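Local coordinates for DNA polymerase III, beta subunit (Thermotoga maritima, PDB 1VPK), which probably tethers DNA polymerases to their template as a ring-shaped sliding clamp, a head-to-tail homodimer that encircles DNA and confers processivity, at residues V150-F155 / S366-I371; G185-L190 / I335-K340; F170-L173 / L178-V181. One frame throughout, in Å; residues are numbered along the deposited sequence. Where two conformers were deposited one is given.

How the contacts relate
All three contacts gather round one antiparallel sheet that runs without a break from the central domain into the C-terminal domain, with strands 187-194 and 368-372 side by side at the join. Contact 3, the hairpin 168-174 and 177-183, belongs wholly to the central domain; contacts 1 and 2 each pair a central segment with a C-terminal one. Contacts 1 and 2, centres about 8 Å apart, are joined by backbone hydrogen bonds between those two strands, whereas the centres of contacts 2 and 3 lie about 17 Å apart. Along the chain, contact 3 closes before contact 2 opens, both within the span of contact 1. Contacts 1 and 2 fasten the two domains; contact 3 builds the central one.

Contact 1: residues V150-F155 / S366-I371; sequences VEKVIF and SGYLYI
The phenol of Tyr370 reaches from strand 368-372 to helix 143-153, where its OH donates a hydrogen bond to the backbone O of Lys152 at 2.9 Å. The oxygen lies in the plane of the ring, at its edge, and the donor comes in tilted from the carbonyl plane. Tyrosine is long enough to bring a hydroxyl from the sheet to a main-chain carbonyl. Beside it, the Lys152 side chain runs out extended beyond CG and crosses Tyr368 at about a right angle. Lys152 NZ stands 4.3 Å from the centroid of the Tyr368 ring and 5° off its normal, a cation-pi arrangement whose detail is doubtful, because the ring has two conformers and the lysine chain is modelled too close to it. Glu148 and Glu343 are weak, long-range ion partners of NZ. Phe155 completes the first shell: its CE1 lies 3.7 Å from CE1 of Tyr370, with the two planes inclined at 35°. With chi1 at 78°, its CG sits between backbone N and carbonyl carbon, which swings the ring back toward the strand.

Further out, Tyr368 OH is hydrogen-bonded to Glu193, and His341 stacks on Phe155. Alternation along the strand puts Tyr368 and Tyr370 on the same face, under the helix. That face continues into strand 187-194, where Val153 packs on Ala189 and Ala191; helix 207-218 lies against Ile154, and helix 332-341 touches Tyr370 through His341.

Contact 2: residues G185-L190 / I335-K340; sequences GFRLAL and IEDVLK
Arg187, at the start of strand 187-194, sends its guanidinium across to Asp337 on helix 332-341. The salt bridge is carried by a single nitrogen: NH2 of Arg187 lies 2.9 Å from OD2 of Asp337, with an N-H...O angle of 173°. The acceptor is only 3° out of the guanidinium plane and offers its anti lone pair, the one away from OD1, while the two flat groups are nearly coplanar. Only NH2 to OD2 is a hydrogen bond, and OD1 is engaged by Lys340, so the pairing is not bidentate; NH1 of Arg187 lies 3.5 Å from OD2 of Asp337.

The arginine root is the firmly packed side. A bend at chi2 (78°) turns the guanidinium toward helix 332-341, the side chain touches Ala156, and NE makes a salt bridge with Asp184, so that two aspartates fix the rotation of the guanidinium. Deeper still, Val338 and Ala189 do not meet directly but both pack on Tyr370; the small Ala189 lets that ring lie over the neighbouring strand. The solvent side is more open, though not weakly bonded. Asp337 is partly exposed, and its OD1 is met by NZ of the exposed Lys340 at 2.8 Å, nearly along the C-O axis. Lying between two cations, the aspartate probably stays ionised, and the three residues form one network.

On its other flank the helix packs through Leu339 against helix 271-285. The arrangement is a salt bridge across a domain interface, here linking the central and C-terminal domains of a beta sliding clamp.

Contact 3: residues F170-L173 / L178-V181; sequences FWEL and LRLV
Leu180 and Trp171 stand opposite each other across the strands as a non-hydrogen-bonded pair, side chains side by side on one face. CD2 of Leu180 sits over the indole, 3.6 Å from the centroid of the five-membered ring and 14° off its normal, a CH-pi contact suited to a methyl against an aromatic plane. Leu178 CD1 and Leu173 CD1 touch at 3.6 Å as the two leucines lie alongside. Phe203 stacks on Trp171.

The other face carries Phe170, Glu172, Arg179 and Val181. CG of Phe170 is anti to backbone N (chi1 -169°), which leads its ring away from Val181 and toward Phe252. Glu172 and Arg179 run alongside one another, but OE1 of Glu172 is 4.6 Å from NH1 of Arg179, beyond salt-bridge distance, with no N-H pointing at it. Glu192 takes Arg179 NE, and Tyr255 OH bonds to both Glu172 OE2 and Arg179 NH1.

Between the faces, two pairs of backbone bonds, such as Phe170 N to Val181 O at 2.8 Å, fix the register. The chemistry thus divides the hairpin: the apolar face packs through Leu178 and Leu180 against helix 143-153, while the other face's opposite charges, bridged by the Tyr255 hydroxyl, probably attract weakly.

Contact 1: residues V150-F155 / S366-I371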
loop_
_atom_site.group_PDB
_atom_site.type_symbol
_atom_site.label_atom_id
_atom_site.label_comp_id
_atom_site.label_asym_id
_atom_site.label_seq_id
_atom_site.Cartn_x
_atom_site.Cartn_y
_atom_site.Cartn_z
ATOM N N VAL A 150 10.039 20.588 8.955
ATOM C CA VAL A 150 10.164 19.274 9.592
ATOM C C VAL A 150 10.162 18.181 8.517
ATOM O O VAL A 150 11.005 17.276 8.532
ATOM C CB VAL A 150 9.065 19.039 10.653
ATOM C CG1 VAL A 150 9.076 17.604 11.150
ATOM C CG2 VAL A 150 9.258 19.978 11.857
ATOM N N GLU A 151 9.238 18.293 7.586
ATOM C CA GLU A 151 9.066 17.326 6.518
ATOM C C GLU A 151 10.321 17.260 5.593
ATOM O O GLU A 151 10.631 16.212 5.016
ATOM C CB GLU A 151 7.813 17.711 5.716
ATOM C CG GLU A 151 7.578 16.937 4.389
ATOM N N LYS A 152 11.032 18.379 5.464
ATOM C CA LYS A 152 12.213 18.420 4.610
ATOM C C LYS A 152 13.422 17.761 5.254
ATOM O O LYS A 152 14.367 17.449 4.555
ATOM C CB LYS A 152 12.483 19.866 4.125
ATOM C CG LYS A 152 11.653 20.178 2.908
ATOM C CD LYS A 152 11.786 21.577 2.408
ATOM C CE LYS A 152 10.789 21.800 1.234
ATOM N NZ LYS A 152 11.149 22.953 0.316
ATOM N N VAL A 153 13.380 17.475 6.558
ATOM C CA VAL A 153 14.520 16.848 7.218
ATOM C C VAL A 153 14.282 15.496 7.880
ATOM O O VAL A 153 15.219 14.726 7.980
ATOM C CB VAL A 153 15.180 17.769 8.309
ATOM C CG1 VAL A 153 15.517 19.194 7.710
ATOM C CG2 VAL A 153 14.322 17.871 9.535
ATOM N N ILE A 154 13.054 15.237 8.366
ATOM C CA ILE A 154 12.824 14.136 9.308
ATOM C C ILE A 154 13.159 12.758 8.742
ATOM O O ILE A 154 13.574 11.886 9.469
ATOM C CB ILE A 154 11.372 14.161 9.907
ATOM C CG1 ILE A 154 11.313 13.310 11.186
ATOM C CG2 ILE A 154 10.318 13.782 8.838
ATOM C CD1 ILE A 154 10.076 13.578 12.003
ATOM N N PHE A 155 13.017 12.586 7.442
ATOM C CA PHE A 155 13.391 11.334 6.776
ATOM C C PHE A 155 14.846 10.888 6.921
ATOM O O PHE A 155 15.155 9.725 6.704
ATOM C CB PHE A 155 13.081 11.379 5.287
ATOM C CG PHE A 155 14.094 12.168 4.475
ATOM C CD1 PHE A 155 13.949 13.547 4.298
ATOM C CD2 PHE A 155 15.142 11.525 3.841
ATOM C CE1 PHE A 155 14.845 14.239 3.549
ATOM C CE2 PHE A 155 16.062 12.224 3.089
ATOM C CZ PHE A 155 15.902 13.590 2.943
ATOM N N SER A 366 18.091 28.885 -1.335
ATOM C CA SER A 366 18.876 28.761 -0.136
ATOM C C SER A 366 17.962 28.190 0.969
ATOM O O SER A 366 16.719 28.197 0.876
ATOM C CB SER A 366 19.443 30.117 0.290
ATOM O OG SER A 366 18.446 31.105 0.128
ATOM N N GLY A 367 18.608 27.709 2.007
ATOM C CA GLY A 367 17.899 27.325 3.203
ATOM C C GLY A 367 17.707 25.836 3.380
ATOM O O GLY A 367 17.367 25.406 4.488
ATOM N N TYR A 368 17.956 25.071 2.308
ATOM C CA TYR A 368 17.763 23.619 2.282
ATOM C C TYR A 368 18.939 22.900 1.651
ATOM O O TYR A 368 19.352 23.244 0.534
ATOM C CB TYR A 368 16.458 23.270 1.551
ATOM C CG TYR A 368 15.267 23.802 2.309
ATOM C CD1 TYR A 368 14.803 25.103 2.097
ATOM C CD2 TYR A 368 14.663 23.042 3.296
ATOM C CE1 TYR A 368 13.747 25.609 2.827
ATOM C CE2 TYR A 368 13.595 23.540 4.029
ATOM C CZ TYR A 368 13.149 24.824 3.792
ATOM O OH TYR A 368 12.098 25.303 4.509
ATOM N N LEU A 369 19.496 21.904 2.352
ATOM C CA LEU A 369 20.596 21.143 1.774
ATOM C C LEU A 369 20.704 19.740 2.361
ATOM O O LEU A 369 20.279 19.465 3.511
ATOM C CB LEU A 369 21.924 21.869 1.912
ATOM C CG LEU A 369 22.693 21.901 3.219
ATOM C CD1 LEU A 369 23.456 20.622 3.502
ATOM C CD2 LEU A 369 23.650 23.027 3.154
ATOM N N TYR A 370 21.247 18.865 1.535
ATOM C CA TYR A 370 21.346 17.439 1.830
ATOM C C TYR A 370 22.748 16.982 1.604
ATOM O O TYR A 370 23.351 17.406 0.676
ATOM C CB TYR A 370 20.365 16.627 0.953
ATOM C CG TYR A 370 18.971 17.119 1.198
ATOM C CD1 TYR A 370 18.221 16.619 2.249
ATOM C CD2 TYR A 370 18.419 18.151 0.422
ATOM C CE1 TYR A 370 16.914 17.123 2.514
ATOM C CE2 TYR A 370 17.125 18.638 0.672
ATOM C CZ TYR A 370 16.402 18.134 1.718
ATOM O OH TYR A 370 15.145 18.578 1.978
ATOM N N ILE A 371 23.235 16.079 2.445
ATOM C CA ILE A 371 24.577 15.480 2.317
ATOM C C ILE A 371 24.366 13.954 2.229
ATOM O O ILE A 371 23.522 13.387 2.976
ATOM C CB ILE A 371 25.475 15.792 3.558
ATOM C CG1 ILE A 371 25.615 17.316 3.787
ATOM C CG2 ILE A 371 26.837 15.092 3.436
ATOM C CD1 ILE A 371 26.446 17.997 2.782
#

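Contact 2: residues G185-L190 / I335-K340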
loop_
_atom_site.group_PDB
_atom_site.type_symbol
_atom_site.label_atom_id
_atom_site.label_comp_id
_atom_site.label_asym_id
_atom_site.label_seq_id
_atom_site.Cartn_x
_atom_site.Cartn_y
_atom_site.Cartn_z
ATOM N N GLY A 185 24.058 9.171 9.972
ATOM C CA GLY A 185 25.455 8.760 9.786
ATOM C C GLY A 185 25.861 8.487 8.348
ATOM O O GLY A 185 27.051 8.522 8.005
ATOM N N PHE A 186 24.887 8.198 7.488
ATOM C CA PHE A 186 25.160 8.010 6.068
ATOM C C PHE A 186 24.740 9.244 5.264
ATOM O O PHE A 186 25.285 9.526 4.209
ATOM C CB PHE A 186 24.390 6.810 5.538
ATOM C CG PHE A 186 24.837 5.474 6.093
ATOM C CD1 PHE A 186 26.052 4.928 5.737
ATOM C CD2 PHE A 186 23.991 4.731 6.910
ATOM C CE1 PHE A 186 26.437 3.658 6.224
ATOM C CE2 PHE A 186 24.365 3.482 7.383
ATOM C CZ PHE A 186 25.578 2.952 7.046
ATOM N N ARG A 187 23.720 9.931 5.739
ATOM C CA ARG A 187 23.210 11.107 5.049
ATOM C C ARG A 187 22.625 12.074 6.072
ATOM O O ARG A 187 22.431 11.726 7.235
ATOM C CB ARG A 187 22.194 10.735 3.939
ATOM C CG ARG A 187 21.226 9.570 4.201
ATOM C CD ARG A 187 20.083 9.987 5.095
ATOM N NE ARG A 187 19.182 8.872 5.390
ATOM C CZ ARG A 187 18.265 8.378 4.571
ATOM N NH1 ARG A 187 17.499 7.384 4.981
ATOM N NH2 ARG A 187 18.075 8.876 3.378
ATOM N N LEU A 188 22.385 13.295 5.622
ATOM C CA LEU A 188 22.007 14.386 6.479
ATOM C C LEU A 188 21.108 15.329 5.690
ATOM O O LEU A 188 21.301 15.539 4.478
ATOM C CB LEU A 188 23.264 15.094 6.964
ATOM C CG LEU A 188 23.088 16.419 7.737
ATOM C CD1 LEU A 188 24.243 16.610 8.702
ATOM C CD2 LEU A 188 23.059 17.594 6.777
ATOM N N ALA A 189 20.121 15.860 6.381
ATOM C CA ALA A 189 19.217 16.863 5.845
ATOM C C ALA A 189 19.268 18.087 6.746
ATOM O O ALA A 189 19.275 17.953 7.973
ATOM C CB ALA A 189 17.781 16.330 5.809
ATOM N N LEU A 190 19.281 19.265 6.124
ATOM C CA LEU A 190 19.296 20.492 6.864
ATOM C C LEU A 190 18.317 21.499 6.266
ATOM O O LEU A 190 18.316 21.679 5.070
ATOM C CB LEU A 190 20.710 21.067 6.795
ATOM C CG LEU A 190 21.050 22.322 7.586
ATOM C CD1 LEU A 190 22.560 22.312 7.841
ATOM C CD2 LEU A 190 20.658 23.610 6.826
ATOM N N ILE A 335 20.007 8.738 -2.537
ATOM C CA ILE A 335 19.946 9.865 -3.458
ATOM C C ILE A 335 18.497 10.068 -3.786
ATOM O O ILE A 335 18.020 11.211 -3.820
ATOM C CB ILE A 335 20.699 9.619 -4.802
ATOM C CG1 ILE A 335 22.169 9.224 -4.611
ATOM C CG2 ILE A 335 20.590 10.871 -5.734
ATOM C CD1 ILE A 335 22.980 10.245 -3.961
ATOM N N GLU A 336 17.791 8.971 -4.088
ATOM C CA GLU A 336 16.386 9.060 -4.366
ATOM C C GLU A 336 15.552 9.696 -3.220
ATOM O O GLU A 336 14.671 10.482 -3.475
ATOM C CB GLU A 336 15.825 7.682 -4.740
ATOM C CG GLU A 336 14.330 7.692 -5.051
ATOM C CD GLU A 336 13.995 8.596 -6.232
ATOM O OE1 GLU A 336 14.341 8.221 -7.409
ATOM O OE2 GLU A 336 13.392 9.688 -5.987
ATOM N N ASP A 337 15.811 9.330 -1.974
ATOM C CA ASP A 337 15.148 9.964 -0.815
ATOM C C ASP A 337 15.241 11.478 -0.833
ATOM O O ASP A 337 14.267 12.146 -0.620
ATOM C CB ASP A 337 15.812 9.483 0.467
ATOM C CG ASP A 337 15.404 8.088 0.866
ATOM O OD1 ASP A 337 14.377 7.566 0.381
ATOM O OD2 ASP A 337 16.090 7.523 1.737
ATOM N N VAL A 338 16.429 12.017 -1.093
ATOM C CA VAL A 338 16.632 13.473 -1.227
ATOM C C VAL A 338 15.721 14.104 -2.292
ATOM O O VAL A 338 15.035 15.103 -2.042
ATOM C CB VAL A 338 18.145 13.779 -1.525
ATOM C CG1 VAL A 338 18.339 15.147 -1.918
ATOM C CG2 VAL A 338 19.067 13.471 -0.297
ATOM N N LEU A 339 15.672 13.496 -3.473
ATOM C CA LEU A 339 14.956 14.076 -4.602
ATOM C C LEU A 339 13.488 14.174 -4.353
ATOM O O LEU A 339 12.876 15.144 -4.724
ATOM C CB LEU A 339 15.198 13.270 -5.899
ATOM C CG LEU A 339 16.671 13.112 -6.255
ATOM C CD1 LEU A 339 16.844 12.263 -7.524
ATOM C CD2 LEU A 339 17.353 14.499 -6.336
ATOM N N LYS A 340 12.936 13.165 -3.689
ATOM C CA LYS A 340 11.565 13.194 -3.215
ATOM C C LYS A 340 11.241 14.444 -2.422
ATOM O O LYS A 340 10.094 14.888 -2.428
ATOM C CB LYS A 340 11.277 11.992 -2.290
ATOM C CG LYS A 340 11.422 10.613 -2.934
ATOM C CD LYS A 340 11.244 9.471 -1.910
ATOM C CE LYS A 340 11.544 8.052 -2.539
ATOM N NZ LYS A 340 12.389 7.190 -1.606
#

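Contact 3: residues F170-L173 / L178-V181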
loop_
_atom_site.group_PDB
_atom_site.type_symbol
_atom_site.label_atom_id
_atom_site.label_comp_id
_atom_site.label_asym_id
_atom_site.label_seq_id
_atom_site.Cartn_x
_atom_site.Cartn_y
_atom_site.Cartn_z
ATOM N N PHE A 170 17.604 17.794 15.394
ATOM C CA PHE A 170 18.336 18.777 16.169
ATOM C C PHE A 170 17.830 20.155 15.789
ATOM O O PHE A 170 17.736 20.497 14.602
ATOM C CB PHE A 170 19.851 18.606 15.906
ATOM C CG PHE A 170 20.736 19.391 16.853
ATOM C CD1 PHE A 170 20.699 19.164 18.224
ATOM C CD2 PHE A 170 21.634 20.336 16.359
ATOM C CE1 PHE A 170 21.513 19.886 19.075
ATOM C CE2 PHE A 170 22.450 21.070 17.227
ATOM C CZ PHE A 170 22.390 20.836 18.569
ATOM N N TRP A 171 17.518 20.954 16.802
ATOM C CA TRP A 171 17.029 22.305 16.611
ATOM C C TRP A 171 18.114 23.278 17.028
ATOM O O TRP A 171 18.615 23.173 18.137
ATOM C CB TRP A 171 15.794 22.566 17.479
ATOM C CG TRP A 171 14.597 21.719 17.200
ATOM C CD1 TRP A 171 14.547 20.362 17.130
ATOM C CD2 TRP A 171 13.246 22.182 17.046
ATOM N NE1 TRP A 171 13.244 19.946 16.874
ATOM C CE2 TRP A 171 12.434 21.052 16.818
ATOM C CE3 TRP A 171 12.647 23.448 17.063
ATOM C CZ2 TRP A 171 11.046 21.152 16.630
ATOM C CZ3 TRP A 171 11.291 23.549 16.818
ATOM C CH2 TRP A 171 10.500 22.403 16.629
ATOM N N GLU A 172 18.433 24.251 16.156
ATOM C CA GLU A 172 19.324 25.349 16.485
ATOM C C GLU A 172 18.646 26.675 16.270
ATOM O O GLU A 172 18.227 27.012 15.136
ATOM C CB GLU A 172 20.563 25.337 15.606
ATOM C CG GLU A 172 21.481 24.179 15.863
ATOM C CD GLU A 172 22.644 24.201 14.881
ATOM O OE1 GLU A 172 23.253 25.256 14.691
ATOM O OE2 GLU A 172 22.912 23.166 14.265
ATOM N N LEU A 173 18.523 27.430 17.351
ATOM C CA LEU A 173 17.988 28.789 17.284
ATOM C C LEU A 173 19.085 29.852 17.412
ATOM O O LEU A 173 19.951 29.801 18.301
ATOM C CB LEU A 173 16.933 29.079 18.385
ATOM C CG LEU A 173 15.522 28.531 18.332
ATOM C CD1 LEU A 173 14.794 29.061 17.095
ATOM C CD2 LEU A 173 15.524 27.008 18.359
ATOM N N LEU A 178 15.922 29.761 12.638
ATOM C CA LEU A 178 15.784 28.387 13.082
ATOM C C LEU A 178 16.334 27.478 12.020
ATOM O O LEU A 178 16.040 27.638 10.834
ATOM C CB LEU A 178 14.307 28.020 13.286
ATOM C CG LEU A 178 13.949 26.567 13.594
ATOM C CD1 LEU A 178 14.435 26.209 14.967
ATOM C CD2 LEU A 178 12.441 26.348 13.523
ATOM N N ARG A 179 17.120 26.515 12.476
ATOM C CA ARG A 179 17.657 25.462 11.646
ATOM C C ARG A 179 17.314 24.151 12.291
ATOM O O ARG A 179 17.459 23.987 13.486
ATOM C CB ARG A 179 19.177 25.587 11.548
ATOM C CG ARG A 179 19.881 24.464 10.788
ATOM C CD ARG A 179 21.429 24.617 10.799
ATOM N NE ARG A 179 21.926 25.762 10.050
ATOM C CZ ARG A 179 23.231 25.966 9.790
ATOM N NH1 ARG A 179 24.143 25.096 10.191
ATOM N NH2 ARG A 179 23.613 27.005 9.107
ATOM N N LEU A 180 16.887 23.214 11.453
ATOM C CA LEU A 180 16.665 21.865 11.823
ATOM C C LEU A 180 17.624 20.964 11.081
ATOM O O LEU A 180 17.868 21.172 9.898
ATOM C CB LEU A 180 15.245 21.464 11.441
ATOM C CG LEU A 180 14.082 22.190 12.096
ATOM C CD1 LEU A 180 12.755 21.509 11.645
ATOM C CD2 LEU A 180 14.236 22.181 13.629
ATOM N N VAL A 181 18.142 19.955 11.774
ATOM C CA VAL A 181 19.107 19.027 11.194
ATOM C C VAL A 181 18.774 17.609 11.600
ATOM O O VAL A 181 18.435 17.356 12.732
ATOM C CB VAL A 181 20.559 19.320 11.652
ATOM C CG1 VAL A 181 21.585 18.573 10.751
ATOM C CG2 VAL A 181 20.850 20.786 11.571
#